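Local coordinates for protein transcriptional regulator fur family (PDB 7DH8) that senses zinc and, as a Fur-family regulator, probably binds operator DNA to control transcription of zinc-uptake genes, at residues 25-30 and 105-110; 85-90 and 94-99; 135-140 and 155-160. All coordinates share one frame; numbering follows the deposited sequence.

How the contacts relate
Contacts 1 and 2 share one two-stranded antiparallel sheet: strand 96-99 of contact 2 lies beside strand 104-107 of contact 1, and H97 and C108 bind the same zinc. Contact 2 is fully buried, a helix end closed by backbone hydrogen bonds and apolar packing. Contact 1 is thinner and partly buried, a single ring against the end of strand 104-107 and the carbonyl after it. Contact 3, about 22 Å from contact 1 and 19 Å from contact 2 between centres, is also buried, but it belongs to the other sheet, which continues into the second subunit, and it adds a side-chain hydrogen bond. Contacts 2 and 3 meet where L99 packs against E158.

Contact 1: residues 25-30 and 105-110; sequences NSFVRA and FVACHH. With ZN (zinc ion), chain B.
At the edge of the zinc site, the first helix of the model, 25-35, meets the turn that leaves strand 104-107, and F27 is the residue that carries the contact to A107 and C108. The phenyl group is swung anti to its own backbone N (chi1 171°), which sends it off the helix toward the strand end. There its CE1 comes within 3.4 Å of C108 O, with CZ just as near, while across CZ from CE1, CE2 lies 4.2 Å from A107 CB. Both partners approach the ring obliquely, and no hydrogen bond joins the two segments. The closest CA atoms, those of F27 and H109, are still 8.9 Å apart, so the ring alone bridges the gap. L50 and A54 of helix 44-56 also pack on F27, and A54 touches A107 as well, which ties the ring into the helical part of the fold. C108 turns its thiolate the other way: SG binds the zinc ion at 2.1 Å, and H97, H116 and E131 complete the site. The backbone of C108 is further held by a hydrogen bond to F95. One residue therefore presents its carbonyl oxygen to an aromatic ring and its sulfur to the metal. The sulfur–zinc bond holds C108 in place, while the ring contributes van der Waals packing against its carbonyl.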
loop_
_atom_site.group_PDB
_atom_site.type_symbol
_atom_site.label_atom_id
_atom_site.label_comp_id
_atom_site.label_asym_id
_atom_site.label_seq_id
_atom_site.Cartn_x
_atom_site.Cartn_y
_atom_site.Cartn_z
ATOM N N ASN A 25 16.425 16.828 16.783
ATOM C CA ASN A 25 15.824 17.666 17.837
ATOM C C ASN A 25 15.369 18.915 17.071
ATOM O O ASN A 25 14.207 19.234 17.104
ATOM C CB ASN A 25 16.740 17.830 19.046
ATOM C CG ASN A 25 18.116 18.386 18.746
ATOM O OD1 ASN A 25 18.566 18.375 17.604
ATOM N ND2 ASN A 25 18.809 18.824 19.789
ATOM N N SER A 26 16.252 19.489 16.263
ATOM C CA SER A 26 15.894 20.663 15.425
ATOM C C SER A 26 14.652 20.402 14.566
ATOM O O SER A 26 13.824 21.280 14.499
ATOM C CB SER A 26 17.081 21.122 14.605
ATOM O OG SER A 26 18.224 21.271 15.435
ATOM N N PHE A 27 14.506 19.217 13.966
ATOM C CA PHE A 27 13.349 18.906 13.085
ATOM C C PHE A 27 12.008 19.238 13.732
ATOM O O PHE A 27 11.142 19.664 13.028
ATOM C CB PHE A 27 13.284 17.430 12.747
ATOM C CG PHE A 27 12.038 16.994 12.030
ATOM C CD1 PHE A 27 11.850 17.283 10.705
ATOM C CD2 PHE A 27 11.067 16.263 12.674
ATOM C CE1 PHE A 27 10.717 16.860 10.041
ATOM C CE2 PHE A 27 9.921 15.869 12.012
ATOM C CZ PHE A 27 9.757 16.154 10.692
ATOM N N VAL A 28 11.813 18.916 15.001
ATOM C CA VAL A 28 10.529 19.294 15.629
ATOM C C VAL A 28 10.411 20.808 15.513
ATOM O O VAL A 28 9.443 21.270 14.943
ATOM C CB VAL A 28 10.546 18.920 17.106
ATOM C CG1 VAL A 28 9.211 19.237 17.737
ATOM C CG2 VAL A 28 10.956 17.479 17.323
ATOM N N ARG A 29 11.453 21.536 15.952
ATOM C CA ARG A 29 11.474 23.030 15.902
ATOM C C ARG A 29 11.144 23.478 14.480
ATOM O O ARG A 29 10.370 24.359 14.324
ATOM C CB ARG A 29 12.783 23.640 16.409
ATOM C CG ARG A 29 13.361 23.054 17.692
ATOM C CD ARG A 29 12.506 22.189 18.596
ATOM N NE ARG A 29 12.051 22.800 19.836
ATOM C CZ ARG A 29 12.571 22.603 21.047
ATOM N NH1 ARG A 29 13.599 21.788 21.233
ATOM N NH2 ARG A 29 12.048 23.221 22.079
ATOM N N ALA A 30 11.740 22.877 13.473
ATOM C CA ALA A 30 11.338 23.187 12.095
ATOM C C ALA A 30 9.845 22.904 11.895
ATOM O O ALA A 30 9.203 23.696 11.258
ATOM C CB ALA A 30 12.167 22.358 11.176
ATOM N N PHE A 105 4.756 3.869 10.563
ATOM C CA PHE A 105 4.751 5.327 10.397
ATOM C C PHE A 105 6.167 5.843 10.315
ATOM O O PHE A 105 7.065 5.299 10.966
ATOM C CB PHE A 105 4.052 6.006 11.558
ATOM C CG PHE A 105 2.621 5.585 11.699
ATOM C CD1 PHE A 105 2.302 4.445 12.395
ATOM C CD2 PHE A 105 1.599 6.268 11.008
ATOM C CE1 PHE A 105 0.978 4.033 12.511
ATOM C CE2 PHE A 105 0.287 5.861 11.088
ATOM C CZ PHE A 105 -0.042 4.728 11.840
ATOM N N VAL A 106 6.369 6.922 9.557
ATOM C CA VAL A 106 7.695 7.511 9.370
ATOM C C VAL A 106 7.471 9.014 9.328
ATOM O O VAL A 106 6.403 9.482 8.914
ATOM C CB VAL A 106 8.460 7.038 8.068
ATOM C CG1 VAL A 106 9.017 5.629 8.160
ATOM C CG2 VAL A 106 7.577 7.209 6.763
ATOM N N ALA A 107 8.460 9.775 9.780
ATOM C CA ALA A 107 8.333 11.219 9.731
ATOM C C ALA A 107 8.585 11.688 8.303
ATOM O O ALA A 107 9.391 11.099 7.564
ATOM C CB ALA A 107 9.306 11.896 10.705
ATOM N N CYS A 108 7.864 12.725 7.893
ATOM C CA CYS A 108 8.157 13.289 6.580
ATOM C C CYS A 108 9.461 14.088 6.641
ATOM O O CYS A 108 9.623 14.982 7.482
ATOM C CB CYS A 108 7.025 14.169 6.075
ATOM S SG CYS A 108 7.434 14.985 4.423
ATOM N N HIS A 109 10.375 13.755 5.739
ATOM C CA HIS A 109 11.706 14.348 5.656
ATOM C C HIS A 109 11.644 15.843 5.282
ATOM O O HIS A 109 12.509 16.603 5.740
ATOM C CB HIS A 109 12.627 13.396 4.879
ATOM C CG HIS A 109 12.391 13.385 3.396
ATOM N ND1 HIS A 109 13.418 13.315 2.472
ATOM C CD2 HIS A 109 11.248 13.478 2.672
ATOM C CE1 HIS A 109 12.917 13.350 1.247
ATOM N NE2 HIS A 109 11.603 13.453 1.341
ATOM N N HIS A 110 10.645 16.290 4.469
ATOM C CA HIS A 110 10.388 17.700 4.168
ATOM C C HIS A 110 8.916 17.996 4.419
ATOM O O HIS A 110 8.035 17.592 3.641
ATOM C CB HIS A 110 10.796 17.842 2.707
ATOM C CG HIS A 110 12.278 17.986 2.546
ATOM N ND1 HIS A 110 12.988 18.995 3.165
ATOM C CD2 HIS A 110 13.195 17.200 1.927
ATOM C CE1 HIS A 110 14.277 18.843 2.910
ATOM N NE2 HIS A 110 14.430 17.761 2.165
HETATM ZN ZN ZN B . 6.696 13.560 3.125
#

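Contact 2: residues 85-90 and 94-99; sequences RALDFL and GFVHKL. With ZN (zinc ion), chain B.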
loop_
_atom_site.group_PDB
_atom_site.type_symbol
_atom_site.label_atom_id
_atom_site.label_comp_id
_atom_site.label_asym_id
_atom_site.label_seq_id
_atom_site.Cartn_x
_atom_site.Cartn_y
_atom_site.Cartn_z
ATOM N N ARG A 85 -4.849 10.504 18.540
ATOM C CA ARG A 85 -5.318 11.703 17.862
ATOM C C ARG A 85 -4.169 12.637 17.504
ATOM O O ARG A 85 -4.232 13.324 16.471
ATOM C CB ARG A 85 -6.359 12.413 18.713
ATOM C CG ARG A 85 -7.743 11.815 18.475
ATOM C CD ARG A 85 -8.831 12.622 19.151
ATOM N NE ARG A 85 -8.613 12.709 20.589
ATOM C CZ ARG A 85 -9.056 11.800 21.458
ATOM N NH1 ARG A 85 -9.729 10.739 21.014
ATOM N NH2 ARG A 85 -8.831 11.949 22.764
ATOM N N ALA A 86 -3.104 12.649 18.307
ATOM C CA ALA A 86 -1.902 13.382 17.916
ATOM C C ALA A 86 -1.300 12.796 16.637
ATOM O O ALA A 86 -0.927 13.536 15.709
ATOM C CB ALA A 86 -0.883 13.391 19.067
ATOM N N LEU A 87 -1.225 11.469 16.551
ATOM C CA LEU A 87 -0.798 10.830 15.307
ATOM C C LEU A 87 -1.691 11.205 14.120
ATOM O O LEU A 87 -1.181 11.537 13.041
ATOM C CB LEU A 87 -0.757 9.313 15.489
ATOM C CG LEU A 87 -0.163 8.471 14.351
ATOM C CD1 LEU A 87 1.284 8.834 14.041
ATOM C CD2 LEU A 87 -0.229 7.032 14.743
ATOM N N ASP A 88 -3.021 11.132 14.272
ATOM C CA ASP A 88 -3.907 11.550 13.176
ATOM C C ASP A 88 -3.598 12.976 12.707
ATOM O O ASP A 88 -3.581 13.250 11.506
ATOM C CB ASP A 88 -5.368 11.498 13.607
ATOM C CG ASP A 88 -5.885 10.073 13.820
ATOM O OD1 ASP A 88 -5.426 9.131 13.152
ATOM O OD2 ASP A 88 -6.793 9.913 14.657
ATOM N N PHE A 89 -3.402 13.902 13.651
ATOM C CA PHE A 89 -3.088 15.278 13.299
ATOM C C PHE A 89 -1.824 15.337 12.461
ATOM O O PHE A 89 -1.800 15.961 11.393
ATOM C CB PHE A 89 -2.949 16.114 14.570
ATOM C CG PHE A 89 -2.253 17.417 14.362
ATOM C CD1 PHE A 89 -2.964 18.536 13.984
ATOM C CD2 PHE A 89 -0.878 17.524 14.535
ATOM C CE1 PHE A 89 -2.326 19.731 13.780
ATOM C CE2 PHE A 89 -0.229 18.718 14.333
ATOM C CZ PHE A 89 -0.954 19.828 13.961
ATOM N N LEU A 90 -0.763 14.665 12.924
ATOM C CA LEU A 90 0.480 14.608 12.170
ATOM C C LEU A 90 0.252 14.085 10.752
ATOM O O LEU A 90 0.816 14.610 9.787
ATOM C CB LEU A 90 1.498 13.746 12.928
ATOM C CG LEU A 90 1.853 14.347 14.292
ATOM C CD1 LEU A 90 2.780 13.421 15.085
ATOM C CD2 LEU A 90 2.498 15.726 14.112
ATOM N N GLY A 94 0.470 16.042 6.899
ATOM C CA GLY A 94 1.617 15.618 6.126
ATOM C C GLY A 94 2.947 15.633 6.841
ATOM O O GLY A 94 3.983 15.602 6.163
ATOM N N PHE A 95 2.967 15.669 8.175
ATOM C CA PHE A 95 4.227 15.563 8.905
ATOM C C PHE A 95 4.674 14.121 9.143
ATOM O O PHE A 95 5.831 13.901 9.481
ATOM C CB PHE A 95 4.124 16.297 10.248
ATOM C CG PHE A 95 3.708 17.740 10.102
ATOM C CD1 PHE A 95 4.512 18.642 9.388
ATOM C CD2 PHE A 95 2.522 18.202 10.652
ATOM C CE1 PHE A 95 4.146 19.964 9.251
ATOM C CE2 PHE A 95 2.155 19.530 10.516
ATOM C CZ PHE A 95 2.961 20.410 9.811
ATOM N N VAL A 96 3.776 13.155 9.001
ATOM C CA VAL A 96 4.061 11.740 9.242
ATOM C C VAL A 96 3.369 10.994 8.127
ATOM O O VAL A 96 2.277 11.386 7.708
ATOM C CB VAL A 96 3.534 11.293 10.616
ATOM C CG1 VAL A 96 3.235 9.750 10.646
ATOM C CG2 VAL A 96 4.498 11.744 11.753
ATOM N N HIS A 97 4.009 9.964 7.596
ATOM C CA HIS A 97 3.396 9.155 6.571
ATOM C C HIS A 97 3.111 7.794 7.158
ATOM O O HIS A 97 3.954 7.238 7.860
ATOM C CB HIS A 97 4.297 8.981 5.330
ATOM C CG HIS A 97 4.607 10.268 4.626
ATOM N ND1 HIS A 97 3.727 10.850 3.739
ATOM C CD2 HIS A 97 5.696 11.071 4.658
ATOM C CE1 HIS A 97 4.251 11.975 3.275
ATOM N NE2 HIS A 97 5.462 12.114 3.792
ATOM N N LYS A 98 1.947 7.247 6.829
ATOM C CA LYS A 98 1.679 5.861 7.128
ATOM C C LYS A 98 2.046 5.041 5.909
ATOM O O LYS A 98 1.534 5.296 4.812
ATOM C CB LYS A 98 0.209 5.618 7.481
ATOM C CG LYS A 98 -0.024 4.123 7.977
ATOM C CD LYS A 98 -1.537 3.870 8.173
ATOM C CE LYS A 98 -1.877 2.362 8.254
ATOM N NZ LYS A 98 -3.336 2.164 8.649
ATOM N N LEU A 99 2.950 4.088 6.090
ATOM C CA LEU A 99 3.334 3.147 5.030
ATOM C C LEU A 99 2.353 1.983 5.035
ATOM O O LEU A 99 2.354 1.170 5.956
ATOM C CB LEU A 99 4.747 2.651 5.268
ATOM C CG LEU A 99 5.731 3.839 5.243
ATOM C CD1 LEU A 99 7.138 3.368 5.584
ATOM C CD2 LEU A 99 5.666 4.605 3.860
HETATM ZN ZN ZN B . 6.696 13.560 3.125
#
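Backbone hydrogen bonds close the helix first: L90 O accepts a hydrogen bond from F95 N (2.9 Å). Together with G94 N to M91 O this makes a Schellman motif, with G94 at positive phi as C-prime, which ends helix 80-92 and leads the chain into strand 96-99. V96 N adds a weak extra bond to L90 O. Apolar packing follows the turn. V96 points back at the helix and divides its branches: CG1, anti to the backbone N (chi1 154°), falls on the L87 side and meets L87 CD1 at 4.0 Å, the two side chains crossing at about a right angle, while CG2 rests 3.8 Å from L90 CB. L90 also reaches back to the turn, where its CD2 lies 4.2 Å from F95 CB. F105 of the neighbouring strand packs on both L87 and V96. Metal binding takes the other face of the strand, for H97 points away from the helix and its NE2 binds the zinc ion at 2.0 Å. F120 meets the H97 ring edge-to-face, and the H116 ring stands at about 90° to it. Alternation along the strand thus puts valine into the core and histidine on the metal, so the capped helix end and the zinc ligand are only a few residues apart in the chain.

Contact 3: residues 135-140 and 155-160; sequences RDVVSQ and QTLEVH
Helix 135-140 packs across strand 155-160 with the short axes 10.6 Å apart at closest and their N-to-C directions at 131°, and the nearest CA atoms are those of V138 and Q155. Q155 holds the contact's one hydrogen bond. Its chain is extended beyond CG (chi2 -179°) and carries the amide to the helix, where NE2 donates to V138 O at 3.0 Å. The bond is nearly straight at the hydrogen, 163°, and the acceptor lies close to the plane of the amide, though the donor is tilted from the plane of the V138 carbonyl. The other amide atom, OE1, lies 3.7 Å from V138 CA and is buried with no polar partner in the model, and NE2 rests on V138 CG1. Around this bond the packing is apolar. L157 CD1 lies against V138 CG2 at 3.8 Å, the two side chains crossing at about a right angle, and approaches V137 CG1 more loosely at 4.5 Å. L141, further along the same helix, touches both Q155 and L157. Along its edge the strand pairs antiparallel with a strand of the second subunit, where L157 meets L157 of that subunit. The contact thus backs a strand of the dimer interface: V137, V138 and L157 supply the apolar part, while a single directional amide bond to a helix carbonyl fixes how the glutamine is turned, at the price of a buried oxygen without a partner.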
loop_
_atom_site.group_PDB
_atom_site.type_symbol
_atom_site.label_atom_id
_atom_site.label_comp_id
_atom_site.label_asym_id
_atom_site.label_seq_id
_atom_site.Cartn_x
_atom_site.Cartn_y
_atom_site.Cartn_z
ATOM N N ARG A 135 7.147 14.054 -9.282
ATOM C CA ARG A 135 5.925 14.713 -9.684
ATOM C C ARG A 135 5.553 14.092 -11.023
ATOM O O ARG A 135 4.371 14.049 -11.364
ATOM C CB ARG A 135 6.095 16.215 -9.822
ATOM C CG ARG A 135 4.796 16.875 -10.231
ATOM C CD ARG A 135 4.938 18.345 -10.537
ATOM N NE ARG A 135 5.800 18.605 -11.676
ATOM C CZ ARG A 135 5.629 19.639 -12.497
ATOM N NH1 ARG A 135 4.616 20.479 -12.298
ATOM N NH2 ARG A 135 6.463 19.828 -13.517
ATOM N N ASP A 136 6.517 13.617 -11.807
ATOM C CA ASP A 136 6.147 12.972 -13.070
ATOM C C ASP A 136 5.316 11.700 -12.829
ATOM O O ASP A 136 4.299 11.460 -13.492
ATOM C CB ASP A 136 7.390 12.633 -13.896
ATOM C CG ASP A 136 8.060 13.891 -14.557
ATOM O OD1 ASP A 136 7.472 14.998 -14.570
ATOM O OD2 ASP A 136 9.194 13.755 -15.069
ATOM N N VAL A 137 5.766 10.858 -11.920
ATOM C CA VAL A 137 5.045 9.610 -11.637
ATOM C C VAL A 137 3.658 9.894 -11.101
ATOM O O VAL A 137 2.679 9.248 -11.515
ATOM C CB VAL A 137 5.840 8.722 -10.666
ATOM C CG1 VAL A 137 4.906 7.627 -10.037
ATOM C CG2 VAL A 137 7.013 8.063 -11.394
ATOM N N VAL A 138 3.544 10.839 -10.151
ATOM C CA VAL A 138 2.236 11.086 -9.535
ATOM C C VAL A 138 1.285 11.702 -10.571
ATOM O O VAL A 138 0.116 11.303 -10.671
ATOM C CB VAL A 138 2.430 11.971 -8.288
ATOM C CG1 VAL A 138 1.139 12.792 -7.897
ATOM C CG2 VAL A 138 2.980 11.134 -7.146
ATOM N N SER A 139 1.818 12.590 -11.431
ATOM C CA SER A 139 1.047 13.223 -12.502
ATOM C C SER A 139 0.568 12.218 -13.545
ATOM O O SER A 139 -0.560 12.323 -14.059
ATOM C CB SER A 139 1.916 14.267 -13.226
ATOM O OG SER A 139 1.977 15.459 -12.484
ATOM N N GLN A 140 1.439 11.293 -13.933
ATOM C CA GLN A 140 1.045 10.256 -14.869
ATOM C C GLN A 140 -0.106 9.435 -14.320
ATOM O O GLN A 140 -1.089 9.210 -15.021
ATOM C CB GLN A 140 2.214 9.347 -15.215
ATOM C CG GLN A 140 2.971 9.898 -16.449
ATOM C CD GLN A 140 4.287 9.131 -16.635
ATOM O OE1 GLN A 140 4.339 8.115 -17.327
ATOM N NE2 GLN A 140 5.311 9.553 -15.921
ATOM N N GLN A 155 -2.143 9.030 -3.400
ATOM C CA GLN A 155 -1.592 7.785 -3.916
ATOM C C GLN A 155 -0.651 7.074 -2.961
ATOM O O GLN A 155 0.214 7.716 -2.360
ATOM C CB GLN A 155 -0.790 8.123 -5.209
ATOM C CG GLN A 155 -1.664 8.889 -6.244
ATOM C CD GLN A 155 -0.862 9.176 -7.519
ATOM O OE1 GLN A 155 0.192 8.588 -7.727
ATOM N NE2 GLN A 155 -1.353 10.077 -8.358
ATOM N N THR A 156 -0.742 5.734 -2.922
ATOM C CA THR A 156 0.152 4.894 -2.146
ATOM C C THR A 156 1.135 4.308 -3.130
ATOM O O THR A 156 0.725 3.548 -4.017
ATOM C CB THR A 156 -0.617 3.755 -1.457
ATOM O OG1 THR A 156 -1.514 4.310 -0.513
ATOM C CG2 THR A 156 0.385 2.832 -0.717
ATOM N N LEU A 157 2.417 4.678 -2.998
ATOM C CA LEU A 157 3.463 4.296 -3.931
ATOM C C LEU A 157 4.595 3.743 -3.069
ATOM O O LEU A 157 5.322 4.472 -2.387
ATOM C CB LEU A 157 3.939 5.466 -4.811
ATOM C CG LEU A 157 2.763 6.280 -5.426
ATOM C CD1 LEU A 157 3.332 7.636 -5.834
ATOM C CD2 LEU A 157 2.161 5.515 -6.592
ATOM N N GLU A 158 4.749 2.438 -3.072
ATOM C CA GLU A 158 5.773 1.846 -2.214
ATOM C C GLU A 158 6.542 0.829 -3.039
ATOM O O GLU A 158 5.981 -0.161 -3.500
ATOM C CB GLU A 158 5.119 1.240 -0.986
ATOM C CG GLU A 158 4.274 2.303 -0.211
ATOM C CD GLU A 158 3.534 1.777 1.049
ATOM O OE1 GLU A 158 3.501 0.572 1.306
ATOM O OE2 GLU A 158 2.963 2.616 1.767
ATOM N N VAL A 159 7.822 1.043 -3.195
ATOM C CA VAL A 159 8.638 0.145 -4.002
ATOM C C VAL A 159 9.308 -0.835 -3.059
ATOM O O VAL A 159 10.011 -0.412 -2.123
ATOM C CB VAL A 159 9.650 0.945 -4.836
ATOM C CG1 VAL A 159 10.554 0.003 -5.622
ATOM C CG2 VAL A 159 8.884 1.887 -5.780
ATOM N N HIS A 160 9.151 -2.137 -3.334
ATOM C CA HIS A 160 9.786 -3.174 -2.525
ATOM C C HIS A 160 11.021 -3.764 -3.202
ATOM O O HIS A 160 11.233 -3.638 -4.411
ATOM C CB HIS A 160 8.807 -4.307 -2.214
ATOM C CG HIS A 160 7.466 -3.815 -1.775
ATOM N ND1 HIS A 160 7.199 -3.420 -0.471
ATOM C CD2 HIS A 160 6.304 -3.664 -2.471
ATOM C CE1 HIS A 160 5.928 -3.038 -0.388
ATOM N NE2 HIS A 160 5.374 -3.153 -1.593
#